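Local coordinates for protein mRNA export factor (Human herpesvirus 1, PDB 4YXP) that regulates viral gene expression, inhibits host splicing and exports intronless viral mRNAs from the nucleus, here represented by its folded, dimer-forming C-terminal domain, at residues I113-S118 with D151-R156; A124-C129 with P141-T146; T155-F160 with S256-P261; A189-V194 with M223-P228; A197-R202 with A208-A213. All coordinates share one frame; numbering follows the deposited sequence.

Contact 1. Residues I113-S118 with D151-R156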
# COMPACT_ATOMS: atom_id res chain seq x y z
N ILE B 113 8.23 8.03 -2.95
CA ILE B 113 8.43 9.41 -3.40
C ILE B 113 7.24 9.85 -4.24
O ILE B 113 6.77 10.99 -4.13
CB ILE B 113 9.75 9.57 -4.18
CG1 ILE B 113 10.94 9.22 -3.29
CG2 ILE B 113 9.89 11.00 -4.72
CD1 ILE B 113 11.10 10.10 -2.06
N GLU B 114 6.74 8.96 -5.09
CA GLU B 114 5.57 9.28 -5.91
C GLU B 114 4.35 9.54 -5.03
O GLU B 114 3.57 10.45 -5.31
CB GLU B 114 5.29 8.14 -6.89
CG GLU B 114 6.29 8.04 -8.03
CD GLU B 114 6.13 6.78 -8.86
OE1 GLU B 114 5.51 5.81 -8.38
OE2 GLU B 114 6.63 6.77 -10.00
N ALA B 115 4.20 8.76 -3.97
CA ALA B 115 3.09 8.94 -3.04
C ALA B 115 3.14 10.31 -2.37
O ALA B 115 2.12 10.99 -2.23
CB ALA B 115 3.08 7.83 -1.99
N LEU B 116 4.34 10.72 -1.95
CA LEU B 116 4.52 12.03 -1.34
C LEU B 116 4.09 13.12 -2.31
O LEU B 116 3.41 14.08 -1.93
CB LEU B 116 5.98 12.24 -0.92
CG LEU B 116 6.51 11.35 0.20
CD1 LEU B 116 7.99 11.62 0.44
CD2 LEU B 116 5.72 11.54 1.49
N ALA B 117 4.49 12.97 -3.57
CA ALA B 117 4.15 13.94 -4.61
C ALA B 117 2.64 14.02 -4.81
O ALA B 117 2.08 15.10 -5.05
CB ALA B 117 4.84 13.58 -5.91
N SER B 118 1.96 12.88 -4.71
CA SER B 118 0.52 12.85 -4.90
C SER B 118 -0.21 13.50 -3.73
O SER B 118 -1.27 14.09 -3.90
CB SER B 118 0.03 11.41 -5.10
OG SER B 118 0.43 10.92 -6.37
N ASP B 151 -4.07 5.60 2.05
CA ASP B 151 -3.81 4.17 2.28
C ASP B 151 -2.38 3.78 1.93
O ASP B 151 -1.73 3.02 2.67
CB ASP B 151 -4.78 3.31 1.45
CG ASP B 151 -6.16 3.21 2.07
OD1 ASP B 151 -6.37 3.77 3.17
OD2 ASP B 151 -7.04 2.56 1.45
N ASN B 152 -1.88 4.30 0.81
CA ASN B 152 -0.54 3.98 0.36
C ASN B 152 0.52 4.47 1.35
O ASN B 152 1.42 3.71 1.74
CB ASN B 152 -0.28 4.58 -1.02
CG ASN B 152 0.86 3.89 -1.76
OD1 ASN B 152 1.26 2.78 -1.40
ND2 ASN B 152 1.37 4.54 -2.79
N LEU B 153 0.43 5.73 1.76
CA LEU B 153 1.40 6.28 2.71
C LEU B 153 1.33 5.57 4.06
O LEU B 153 2.36 5.34 4.70
CB LEU B 153 1.18 7.79 2.90
CG LEU B 153 1.64 8.71 1.77
CD1 LEU B 153 1.20 10.15 2.04
CD2 LEU B 153 3.15 8.66 1.59
N ALA B 154 0.12 5.23 4.49
CA ALA B 154 -0.06 4.53 5.75
C ALA B 154 0.59 3.15 5.71
O ALA B 154 1.23 2.72 6.67
CB ALA B 154 -1.53 4.42 6.09
N THR B 155 0.41 2.45 4.60
CA THR B 155 0.99 1.12 4.43
C THR B 155 2.51 1.20 4.53
O THR B 155 3.15 0.37 5.18
CB THR B 155 0.57 0.48 3.08
OG1 THR B 155 -0.83 0.21 3.10
CG2 THR B 155 1.33 -0.82 2.81
N ARG B 156 3.10 2.21 3.91
CA ARG B 156 4.55 2.30 3.84
C ARG B 156 5.18 2.83 5.13
O ARG B 156 6.28 2.41 5.50
CB ARG B 156 4.94 3.18 2.64
CG ARG B 156 4.67 2.48 1.30
CD ARG B 156 4.66 3.43 0.10
NE ARG B 156 4.20 2.72 -1.10
CZ ARG B 156 4.99 2.06 -1.94
NH1 ARG B 156 6.31 2.02 -1.76
NH2 ARG B 156 4.46 1.43 -2.99

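Contact 2. Residues A124-C129 with P141-T146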
# COMPACT_ATOMS: atom_id res chain seq x y z
N ALA B 124 -2.21 20.85 -2.71
CA ALA B 124 -2.00 22.08 -3.48
C ALA B 124 -3.22 22.38 -4.33
O ALA B 124 -3.60 23.55 -4.51
CB ALA B 124 -0.75 21.97 -4.34
N TRP B 125 -3.85 21.33 -4.86
CA TRP B 125 -5.10 21.47 -5.61
C TRP B 125 -6.18 22.07 -4.72
O TRP B 125 -6.89 22.99 -5.13
CB TRP B 125 -5.54 20.11 -6.17
CG TRP B 125 -6.81 20.14 -6.96
CD1 TRP B 125 -8.04 19.67 -6.57
CD2 TRP B 125 -6.99 20.66 -8.29
NE1 TRP B 125 -8.96 19.87 -7.58
CE2 TRP B 125 -8.34 20.47 -8.64
CE3 TRP B 125 -6.13 21.26 -9.22
CZ2 TRP B 125 -8.86 20.87 -9.87
CZ3 TRP B 125 -6.65 21.66 -10.44
CH2 TRP B 125 -8.00 21.46 -10.76
N CYS B 126 -6.30 21.54 -3.51
CA CYS B 126 -7.25 22.08 -2.54
C CYS B 126 -6.94 23.54 -2.22
O CYS B 126 -7.85 24.36 -2.10
CB CYS B 126 -7.25 21.25 -1.25
SG CYS B 126 -8.03 19.64 -1.41
N LYS B 127 -5.66 23.86 -2.09
CA LYS B 127 -5.27 25.23 -1.74
C LYS B 127 -5.61 26.18 -2.89
O LYS B 127 -5.96 27.34 -2.66
CB LYS B 127 -3.78 25.31 -1.40
CG LYS B 127 -3.41 26.66 -0.79
CD LYS B 127 -1.94 26.79 -0.44
CE LYS B 127 -1.65 28.18 0.11
NZ LYS B 127 -0.25 28.35 0.57
N MET B 128 -5.49 25.68 -4.11
CA MET B 128 -5.82 26.48 -5.29
C MET B 128 -7.33 26.75 -5.34
O MET B 128 -7.75 27.87 -5.63
CB MET B 128 -5.35 25.77 -6.56
CG MET B 128 -5.69 26.50 -7.86
SD MET B 128 -7.38 26.20 -8.46
CE MET B 128 -7.33 24.44 -8.78
N CYS B 129 -8.13 25.73 -5.05
CA CYS B 129 -9.58 25.88 -5.04
C CYS B 129 -10.00 26.92 -4.00
O CYS B 129 -10.84 27.78 -4.27
CB CYS B 129 -10.27 24.54 -4.73
SG CYS B 129 -10.20 23.31 -6.07
N PRO B 141 -11.62 14.31 -9.77
CA PRO B 141 -10.70 13.16 -9.74
C PRO B 141 -9.57 13.25 -8.71
O PRO B 141 -9.16 12.22 -8.17
CB PRO B 141 -10.12 13.14 -11.16
CG PRO B 141 -11.16 13.78 -12.00
CD PRO B 141 -11.78 14.84 -11.13
N ILE B 142 -9.08 14.45 -8.44
CA ILE B 142 -7.97 14.63 -7.51
C ILE B 142 -8.48 14.50 -6.07
O ILE B 142 -7.92 13.74 -5.28
CB ILE B 142 -7.27 15.99 -7.75
CG1 ILE B 142 -6.60 15.98 -9.13
CG2 ILE B 142 -6.24 16.27 -6.66
CD1 ILE B 142 -5.96 17.30 -9.53
N ILE B 143 -9.53 15.24 -5.74
CA ILE B 143 -10.11 15.17 -4.41
C ILE B 143 -10.67 13.77 -4.15
O ILE B 143 -10.53 13.22 -3.05
CB ILE B 143 -11.19 16.25 -4.21
CG1 ILE B 143 -10.53 17.64 -4.29
CG2 ILE B 143 -11.91 16.07 -2.88
CD1 ILE B 143 -11.50 18.80 -4.23
N GLY B 144 -11.28 13.18 -5.17
CA GLY B 144 -11.94 11.89 -5.03
C GLY B 144 -11.03 10.71 -4.71
O GLY B 144 -11.51 9.67 -4.24
N THR B 145 -9.73 10.84 -4.95
CA THR B 145 -8.80 9.73 -4.71
C THR B 145 -7.91 9.98 -3.50
O THR B 145 -6.86 9.36 -3.36
CB THR B 145 -7.91 9.47 -5.94
OG1 THR B 145 -7.24 10.67 -6.33
CG2 THR B 145 -8.74 8.95 -7.11
N THR B 146 -8.34 10.87 -2.61
CA THR B 146 -7.58 11.15 -1.39
C THR B 146 -7.31 9.87 -0.59
O THR B 146 -6.20 9.67 -0.08
CB THR B 146 -8.32 12.17 -0.50
OG1 THR B 146 -8.43 13.43 -1.18
CG2 THR B 146 -7.57 12.40 0.82

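Contact 3. Residues T155-F160 with S256-P261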
# COMPACT_ATOMS: atom_id res chain seq x y z
N THR B 155 0.41 2.45 4.60
CA THR B 155 0.99 1.12 4.43
C THR B 155 2.51 1.20 4.53
O THR B 155 3.15 0.37 5.18
CB THR B 155 0.57 0.48 3.08
OG1 THR B 155 -0.83 0.21 3.10
CG2 THR B 155 1.33 -0.82 2.81
N ARG B 156 3.10 2.21 3.91
CA ARG B 156 4.55 2.30 3.84
C ARG B 156 5.18 2.83 5.13
O ARG B 156 6.28 2.41 5.50
CB ARG B 156 4.94 3.18 2.64
CG ARG B 156 4.67 2.48 1.30
CD ARG B 156 4.66 3.43 0.10
NE ARG B 156 4.20 2.72 -1.10
CZ ARG B 156 4.99 2.06 -1.94
NH1 ARG B 156 6.31 2.02 -1.76
NH2 ARG B 156 4.46 1.43 -2.99
N LEU B 157 4.48 3.71 5.84
CA LEU B 157 5.07 4.39 7.00
C LEU B 157 4.65 3.83 8.37
O LEU B 157 5.17 4.27 9.39
CB LEU B 157 4.73 5.88 6.96
CG LEU B 157 5.38 6.71 5.85
CD1 LEU B 157 4.80 8.12 5.84
CD2 LEU B 157 6.89 6.77 6.01
N ARG B 158 3.72 2.88 8.40
CA ARG B 158 3.13 2.45 9.67
C ARG B 158 4.18 2.00 10.71
O ARG B 158 4.12 2.43 11.86
CB ARG B 158 2.10 1.34 9.44
CG ARG B 158 1.38 0.89 10.71
CD ARG B 158 0.31 -0.15 10.42
NE ARG B 158 -0.68 0.32 9.45
CZ ARG B 158 -1.78 1.00 9.76
NH1 ARG B 158 -2.05 1.30 11.03
NH2 ARG B 158 -2.61 1.38 8.80
N PRO B 159 5.13 1.14 10.31
CA PRO B 159 6.12 0.71 11.31
C PRO B 159 7.02 1.83 11.81
O PRO B 159 7.38 1.85 12.99
CB PRO B 159 6.94 -0.35 10.57
CG PRO B 159 6.05 -0.81 9.46
CD PRO B 159 5.32 0.42 9.04
N PHE B 160 7.40 2.75 10.93
CA PHE B 160 8.19 3.91 11.32
C PHE B 160 7.42 4.79 12.30
O PHE B 160 7.97 5.23 13.31
CB PHE B 160 8.59 4.73 10.09
CG PHE B 160 9.23 6.04 10.42
CD1 PHE B 160 10.52 6.09 10.95
CD2 PHE B 160 8.57 7.24 10.20
CE1 PHE B 160 11.12 7.29 11.25
CE2 PHE B 160 9.16 8.45 10.50
CZ PHE B 160 10.44 8.48 11.03
N SER B 256 15.72 4.03 6.95
CA SER B 256 16.69 4.13 5.86
C SER B 256 16.21 3.39 4.62
O SER B 256 16.42 3.86 3.50
CB SER B 256 18.04 3.58 6.31
OG SER B 256 18.61 4.38 7.32
N HIS B 257 15.55 2.25 4.81
CA HIS B 257 15.14 1.43 3.68
C HIS B 257 13.92 2.03 2.97
O HIS B 257 13.72 1.80 1.78
CB HIS B 257 14.83 0.00 4.14
CG HIS B 257 14.96 -1.03 3.06
ND1 HIS B 257 15.42 -0.73 1.79
CD2 HIS B 257 14.71 -2.36 3.05
CE1 HIS B 257 15.43 -1.82 1.06
NE2 HIS B 257 15.01 -2.83 1.80
N ILE B 258 13.12 2.79 3.70
CA ILE B 258 12.03 3.55 3.10
C ILE B 258 12.62 4.62 2.19
O ILE B 258 12.15 4.82 1.06
CB ILE B 258 11.11 4.16 4.18
CG1 ILE B 258 10.35 3.05 4.91
CG2 ILE B 258 10.13 5.16 3.56
CD1 ILE B 258 9.60 3.51 6.14
N VAL B 259 13.64 5.32 2.68
CA VAL B 259 14.32 6.36 1.91
C VAL B 259 15.13 5.75 0.76
O VAL B 259 15.20 6.33 -0.32
CB VAL B 259 15.22 7.21 2.84
CG1 VAL B 259 16.02 8.24 2.03
CG2 VAL B 259 14.38 7.91 3.90
N ALA B 260 15.74 4.59 1.00
CA ALA B 260 16.56 3.92 -0.01
C ALA B 260 16.03 2.51 -0.29
O ALA B 260 16.50 1.55 0.32
CB ALA B 260 18.01 3.86 0.44
N PRO B 261 15.07 2.38 -1.22
CA PRO B 261 14.32 1.12 -1.38
C PRO B 261 14.95 -0.03 -2.20
O PRO B 261 14.34 -1.10 -2.20
CB PRO B 261 13.04 1.58 -2.08
CG PRO B 261 13.41 2.82 -2.81
CD PRO B 261 14.46 3.49 -1.98

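Contact 4. Residues A189-V194 with M223-P228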
# COMPACT_ATOMS: atom_id res chain seq x y z
N ALA B 189 3.75 14.78 10.35
CA ALA B 189 3.17 13.46 10.19
C ALA B 189 1.69 13.48 10.55
O ALA B 189 0.86 12.99 9.78
CB ALA B 189 3.91 12.44 11.05
N SER B 190 1.36 14.04 11.70
CA SER B 190 -0.04 14.10 12.12
C SER B 190 -0.84 15.03 11.21
O SER B 190 -2.02 14.80 10.96
CB SER B 190 -0.15 14.55 13.58
OG SER B 190 0.55 15.76 13.82
N PHE B 191 -0.19 16.07 10.69
CA PHE B 191 -0.86 16.95 9.73
C PHE B 191 -1.30 16.18 8.49
O PHE B 191 -2.47 16.21 8.10
CB PHE B 191 0.05 18.11 9.30
CG PHE B 191 -0.51 18.92 8.16
CD1 PHE B 191 -1.48 19.89 8.39
CD2 PHE B 191 -0.09 18.70 6.87
CE1 PHE B 191 -2.01 20.62 7.34
CE2 PHE B 191 -0.61 19.44 5.81
CZ PHE B 191 -1.58 20.40 6.05
N VAL B 192 -0.35 15.49 7.87
CA VAL B 192 -0.61 14.78 6.63
C VAL B 192 -1.73 13.75 6.82
O VAL B 192 -2.65 13.66 6.02
CB VAL B 192 0.67 14.11 6.10
CG1 VAL B 192 0.36 13.16 4.94
CG2 VAL B 192 1.66 15.17 5.65
N PHE B 193 -1.65 12.96 7.88
CA PHE B 193 -2.59 11.86 8.02
C PHE B 193 -3.96 12.31 8.52
O PHE B 193 -4.98 11.80 8.07
CB PHE B 193 -1.99 10.77 8.91
CG PHE B 193 -1.00 9.91 8.18
CD1 PHE B 193 -1.44 8.86 7.39
CD2 PHE B 193 0.35 10.19 8.23
CE1 PHE B 193 -0.54 8.08 6.69
CE2 PHE B 193 1.26 9.41 7.53
CZ PHE B 193 0.81 8.35 6.76
N VAL B 194 -4.00 13.30 9.41
CA VAL B 194 -5.28 13.81 9.90
C VAL B 194 -6.04 14.53 8.78
O VAL B 194 -7.24 14.33 8.59
CB VAL B 194 -5.08 14.74 11.12
CG1 VAL B 194 -6.39 15.44 11.49
CG2 VAL B 194 -4.57 13.94 12.31
N MET B 223 -5.57 28.86 3.93
CA MET B 223 -4.68 27.71 4.16
C MET B 223 -3.21 28.15 4.17
O MET B 223 -2.36 27.55 3.52
CB MET B 223 -4.89 26.62 3.09
CG MET B 223 -4.45 25.23 3.53
SD MET B 223 -4.70 23.96 2.26
CE MET B 223 -4.33 22.47 3.18
N HIS B 224 -2.94 29.22 4.92
CA HIS B 224 -1.61 29.81 5.02
C HIS B 224 -0.58 28.82 5.55
O HIS B 224 0.61 28.91 5.22
CB HIS B 224 -1.69 31.05 5.93
CG HIS B 224 -0.42 31.82 6.03
ND1 HIS B 224 0.08 32.58 4.99
CD2 HIS B 224 0.44 31.99 7.07
CE1 HIS B 224 1.20 33.17 5.38
NE2 HIS B 224 1.44 32.83 6.63
N PHE B 225 -1.03 27.87 6.35
CA PHE B 225 -0.13 26.94 7.03
C PHE B 225 0.42 25.83 6.14
O PHE B 225 1.36 25.14 6.52
CB PHE B 225 -0.85 26.32 8.24
CG PHE B 225 -2.20 25.76 7.92
CD1 PHE B 225 -2.34 24.51 7.34
CD2 PHE B 225 -3.35 26.49 8.20
CE1 PHE B 225 -3.59 24.00 7.05
CE2 PHE B 225 -4.60 25.99 7.91
CZ PHE B 225 -4.72 24.74 7.34
N TYR B 226 -0.16 25.64 4.95
CA TYR B 226 0.36 24.65 4.01
C TYR B 226 1.08 25.30 2.83
O TYR B 226 0.50 26.09 2.08
CB TYR B 226 -0.75 23.74 3.48
CG TYR B 226 -0.25 22.83 2.38
CD1 TYR B 226 0.57 21.75 2.66
CD2 TYR B 226 -0.57 23.08 1.05
CE1 TYR B 226 1.06 20.93 1.66
CE2 TYR B 226 -0.09 22.27 0.04
CZ TYR B 226 0.72 21.20 0.35
OH TYR B 226 1.19 20.40 -0.67
N LEU B 227 2.35 24.94 2.68
CA LEU B 227 3.13 25.36 1.53
C LEU B 227 3.31 24.17 0.59
O LEU B 227 3.72 23.10 1.04
CB LEU B 227 4.49 25.91 1.98
CG LEU B 227 4.45 27.21 2.78
CD1 LEU B 227 5.80 27.49 3.43
CD2 LEU B 227 4.05 28.38 1.88
N PRO B 228 2.99 24.34 -0.70
CA PRO B 228 3.12 23.21 -1.63
C PRO B 228 4.50 22.57 -1.59
O PRO B 228 5.51 23.26 -1.77
CB PRO B 228 2.83 23.84 -2.99
CG PRO B 228 1.94 24.98 -2.69
CD PRO B 228 2.43 25.53 -1.38

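Contact 5. Residues A197-R202 with A208-A213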
# COMPACT_ATOMS: atom_id res chain seq x y z
N ALA B 197 -7.17 12.07 6.11
CA ALA B 197 -8.24 11.24 6.66
C ALA B 197 -9.56 12.01 6.71
O ALA B 197 -10.62 11.46 6.40
CB ALA B 197 -7.88 10.73 8.05
N ARG B 198 -9.49 13.28 7.10
CA ARG B 198 -10.68 14.12 7.16
C ARG B 198 -11.26 14.30 5.76
O ARG B 198 -12.46 14.13 5.55
CB ARG B 198 -10.36 15.48 7.78
CG ARG B 198 -10.18 15.44 9.29
CD ARG B 198 -9.59 16.74 9.83
NE ARG B 198 -10.45 17.90 9.62
CZ ARG B 198 -11.39 18.32 10.47
NH1 ARG B 198 -11.62 17.66 11.59
NH2 ARG B 198 -12.11 19.40 10.18
N LEU B 199 -10.40 14.63 4.80
CA LEU B 199 -10.84 14.85 3.43
C LEU B 199 -11.42 13.55 2.85
O LEU B 199 -12.49 13.57 2.24
CB LEU B 199 -9.68 15.35 2.57
CG LEU B 199 -10.00 15.78 1.14
CD1 LEU B 199 -11.07 16.87 1.11
CD2 LEU B 199 -8.75 16.26 0.43
N ALA B 200 -10.73 12.44 3.05
CA ALA B 200 -11.21 11.15 2.54
C ALA B 200 -12.57 10.80 3.15
O ALA B 200 -13.44 10.25 2.47
CB ALA B 200 -10.21 10.05 2.84
N ASN B 201 -12.76 11.13 4.42
CA ASN B 201 -14.01 10.85 5.11
C ASN B 201 -15.18 11.59 4.46
O ASN B 201 -16.23 11.00 4.23
CB ASN B 201 -13.91 11.22 6.59
CG ASN B 201 -15.23 11.06 7.32
OD1 ASN B 201 -15.96 12.03 7.54
ND2 ASN B 201 -15.55 9.82 7.68
N ARG B 202 -14.99 12.87 4.17
CA ARG B 202 -16.06 13.66 3.56
C ARG B 202 -16.37 13.15 2.16
O ARG B 202 -17.53 13.16 1.73
CB ARG B 202 -15.67 15.14 3.49
CG ARG B 202 -15.25 15.76 4.81
CD ARG B 202 -16.35 15.73 5.86
NE ARG B 202 -15.96 16.47 7.05
CZ ARG B 202 -15.14 16.00 7.99
NH1 ARG B 202 -14.62 14.79 7.88
NH2 ARG B 202 -14.84 16.76 9.04
N ALA B 208 -22.34 17.04 -0.95
CA ALA B 208 -22.44 17.87 -2.14
C ALA B 208 -21.10 18.53 -2.41
O ALA B 208 -20.47 18.31 -3.44
CB ALA B 208 -23.54 18.91 -1.98
N GLU B 209 -20.67 19.36 -1.46
CA GLU B 209 -19.32 19.92 -1.50
C GLU B 209 -18.71 19.85 -0.11
O GLU B 209 -19.41 19.80 0.90
CB GLU B 209 -19.34 21.36 -2.03
CG GLU B 209 -20.17 22.34 -1.23
CD GLU B 209 -20.17 23.73 -1.85
OE1 GLU B 209 -21.01 23.98 -2.74
OE2 GLU B 209 -19.33 24.56 -1.45
N ILE B 210 -17.38 19.85 -0.07
CA ILE B 210 -16.65 19.65 1.16
C ILE B 210 -16.30 20.98 1.81
O ILE B 210 -15.61 21.81 1.22
CB ILE B 210 -15.38 18.81 0.90
CG1 ILE B 210 -15.77 17.43 0.36
CG2 ILE B 210 -14.55 18.65 2.17
CD1 ILE B 210 -14.65 16.73 -0.39
N ASP B 211 -16.77 21.17 3.04
CA ASP B 211 -16.48 22.36 3.83
C ASP B 211 -14.98 22.63 3.90
O ASP B 211 -14.20 21.71 4.13
CB ASP B 211 -17.05 22.21 5.24
CG ASP B 211 -17.20 23.53 5.96
OD1 ASP B 211 -16.38 24.44 5.72
OD2 ASP B 211 -18.14 23.65 6.78
N TYR B 212 -14.57 23.88 3.71
CA TYR B 212 -13.16 24.25 3.81
C TYR B 212 -12.60 23.91 5.20
O TYR B 212 -11.40 23.70 5.36
CB TYR B 212 -12.96 25.74 3.54
CG TYR B 212 -13.09 26.18 2.09
CD1 TYR B 212 -13.41 25.28 1.08
CD2 TYR B 212 -12.89 27.51 1.74
CE1 TYR B 212 -13.53 25.70 -0.24
CE2 TYR B 212 -13.00 27.94 0.43
CZ TYR B 212 -13.32 27.03 -0.56
OH TYR B 212 -13.43 27.47 -1.86
N ALA B 213 -13.48 23.87 6.20
CA ALA B 213 -13.07 23.55 7.57
C ALA B 213 -12.47 22.14 7.64
O ALA B 213 -11.69 21.84 8.55
CB ALA B 213 -14.26 23.67 8.51

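Contact 1. Residues I113-S118 with D151-R156
Ala115 and Leu153 meet at the heart of this helix pair, the methyl CB of Ala115 standing 3.7 Å from CD2 of Leu153. Their CA atoms are only 6.6 Å apart, and alanine's single methyl suits this close approach of the two backbones. Leu116 begins by pointing away, yet its CD2 branch turns back to lie 3.9 Å from the same Leu153 CD2, the two leucines crossing at about a right angle. In Leu153, CG lies anti to the carbonyl carbon (chi1 -75°), and its CD2 is thereby presented to both partners. On the other flank the amide nitrogen ND2 of Asn152 comes within 3.8 Å of Ala115 CB, a van der Waals neighbour only.

What fixes that amide lies behind it. Asn152 OD1 accepts from NE of Arg156, one turn on, at 3.0 Å; the bond is nearly straight, with the oxygen in the guanidinium plane but the donor well above the amide's carbonyl plane. Asn152 ND2 in turn donates to the backbone O of Glu110, just ahead of helix 112-132, so both ends of the amide are engaged, which probably holds it in this orientation. Farther out, Phe193 packs on Leu153, Met232, Leu235 and Ile236 pack on Leu116, and Thr155 bonds its counterpart Thr155 of the second subunit.

Helices 112-132 and 146-167 run roughly antiparallel here, their local axes 9.8 Å apart. With no hydrogen bond between the two segments, their union rests on apolar contact, bordered by an asparagine whose polar atoms are both satisfied.

Contact 2. Residues A124-C129 with P141-T146
Ile142 lays its CD1 methyl over the indole of Trp125, 3.9 Å from the centroid of the five-membered ring and 19° off its normal, a CH-pi contact. CD2 is the nearest ring atom, at 3.7 Å from Ile142 CD1, while the CG2 branch of the same residue leans on CD1 of Trp125. The opposite face is covered from the tryptophan's own helix by Met128 CE and Cys129 SG, both offset toward the rim, so a methyl clasps one face and a methyl and a thiol sulfur the other. With CG anti to the backbone N (chi1 180°), the indole is carried across toward helix 141-144. Ile143 arrives differently: its CG1 sits at the ring's edge, 3.9 Å from Trp125 CD1.

Beyond that edge the packing slackens. Cys126 SG stays 4.3 Å from Ile143 CG1, and other parts take over: Leu199 touches Cys126 and Ile210 touches Ile143. Phe269 of the second subunit packs on Trp125 and its Tyr268 on Ile142, carrying this core up to the dimer interface.

The one polar atom of the indole, NE1, donates to Asp140 OD2, while Asp140 OD1 takes the backbone N of both Ile142 and Ile143. A single carboxylate therefore ties the ring to the start of the short helix, consistent with an indole held in one orientation by a hydrogen bond at its edge and by apolar groups on both faces.

Contact 3. Residues T155-F160 with S256-P261
His257, neighbour of the Ile258 that reaches across to Arg156, donates from ND1 to the backbone O of Ala260 at 2.9 Å, with the oxygen in the plane of the imidazole. This bond ties down the chain just where helix 249-259 ends, since Ala260 is the first residue to leave helical geometry.

Ile258 is the centre of the contact: all three partners across it meet its CD1. Its CG1 branch lies anti to the carbonyl carbon (chi1 -68°) and runs on extended, so that CD1 arrives 3.6 Å from Arg156 O. That oxygen sits at a kink in helix 146-167: Pro159 has no N-H to offer the preceding turn, and Phe160 N, the usual helical partner of Arg156 O, makes no bond either. The same CD1 lies 4.2 Å from Leu157 CD2 and 4.3 Å from Phe160 CB; isoleucine suits the place because its extended CG1-CD1 arm carries one methyl to all three.

Leu239 touches both Ile258 and Phe160. The Phe160 ring meets that of zinc ligand His242 with planes near perpendicular, and the Phe160 side chain comes within about 6 Å of the zinc ion, which places the contact beside the CHC2-type zinc site.

Contact 4. Residues A189-V194 with M223-P228
Phe191 projects from helix 188-204 toward the type I beta turn Met223-Tyr226, both within the CHC2-type zinc-finger region of the chain. From CB the side chain leaves with CG anti to the backbone N (chi1 171°), which aims the ring at the turn; it is the distal half of the ring that makes the contacts. On one side CE1 comes to 3.7 Å from Phe225 CE1 and 3.9 Å from Phe225 CD1. On the other, CE2 lies 4.1 Å from Tyr226 CD1, where the two side chains cross at about a right angle. At the tip, CZ faces the methyl CE of Met223, 4.5 Å away.

The turn brings these three residues to one ring. Its closing bond joins Tyr226 N to Met223 O, and Phe225 takes the crowded position between backbone N and carbonyl (chi1 49°), which swings its ring back to the helix. Phe225 CE1 and Met223 CE both lie near the plane of the Phe191 ring, at its edge. Aromatic rings and a pliable methionine suit this buried place, since they give the Phe191 ring apolar neighbours round its distal half. Leu123 touches both Phe191 and Tyr226, and Leu16 of the second subunit packs on Phe191. The hydroxyl OH of Tyr226, beyond this cluster, is hydrogen-bonded to OD1 of Asp120.

Contact 5. Residues A197-R202 with A208-A213
Leu199 and Ile210 cross at about a right angle, their CD1 methyls 3.9 Å apart. Ile210 also lies obliquely against the stem of Arg202: its CG1 and CG2 each stand 3.9 Å from Arg202 CB. Thus one beta-branched residue fills the groove between two side chains of helix 188-204, and the arginine serves here through its aliphatic part, a bend at chi2 (-62°) leading its charged end away.

Arg198 instead makes its contact through its charged end. Its chain bends at chi3, so that NH2 reaches Ala213 O with a 3.0 Å hydrogen bond. The bond is well bent (N-H...O 143°), and the nitrogen stands above the carbonyl plane, while the oxygen lies near the edge of the guanidinium. The accepting loop is shaped by an Asx turn, Asp211 OD1 accepting from Ala213 N at 3.0 Å, which sets the peptide just ahead of the carbonyl in question. This loop follows the helix within the zinc-finger region, far from the metal ligands.

The other nitrogens of Arg198 find carbonyls too: NE donates to Thr214 O and NH1 to Arg180 O, so a long, multidentate side chain stitches the helix to two loops. Over one face of its guanidinium, 3.9 Å from the plane and toward the rim, lies NH2 of Arg202.

In the fold
The five contacts belong to one all-helical domain. Contacts 1 and 2 both use helix 112-132, with centres about 15 Å apart; contacts 1 and 3 share Thr155 and Arg156 on helix 146-167; contacts 4 and 5 both use helix 188-204. Along the chain contact 2 falls between the two segments of contact 1, and contact 5 between those of contact 4, which itself lies within the long span bridged by contact 3. Contacts 2 and 5 touch on one side of the chain's centre, while contact 3 lies on the other, near the zinc ion. Contacts 1 to 4 also pack against the second subunit, in keeping with an intertwined dimer.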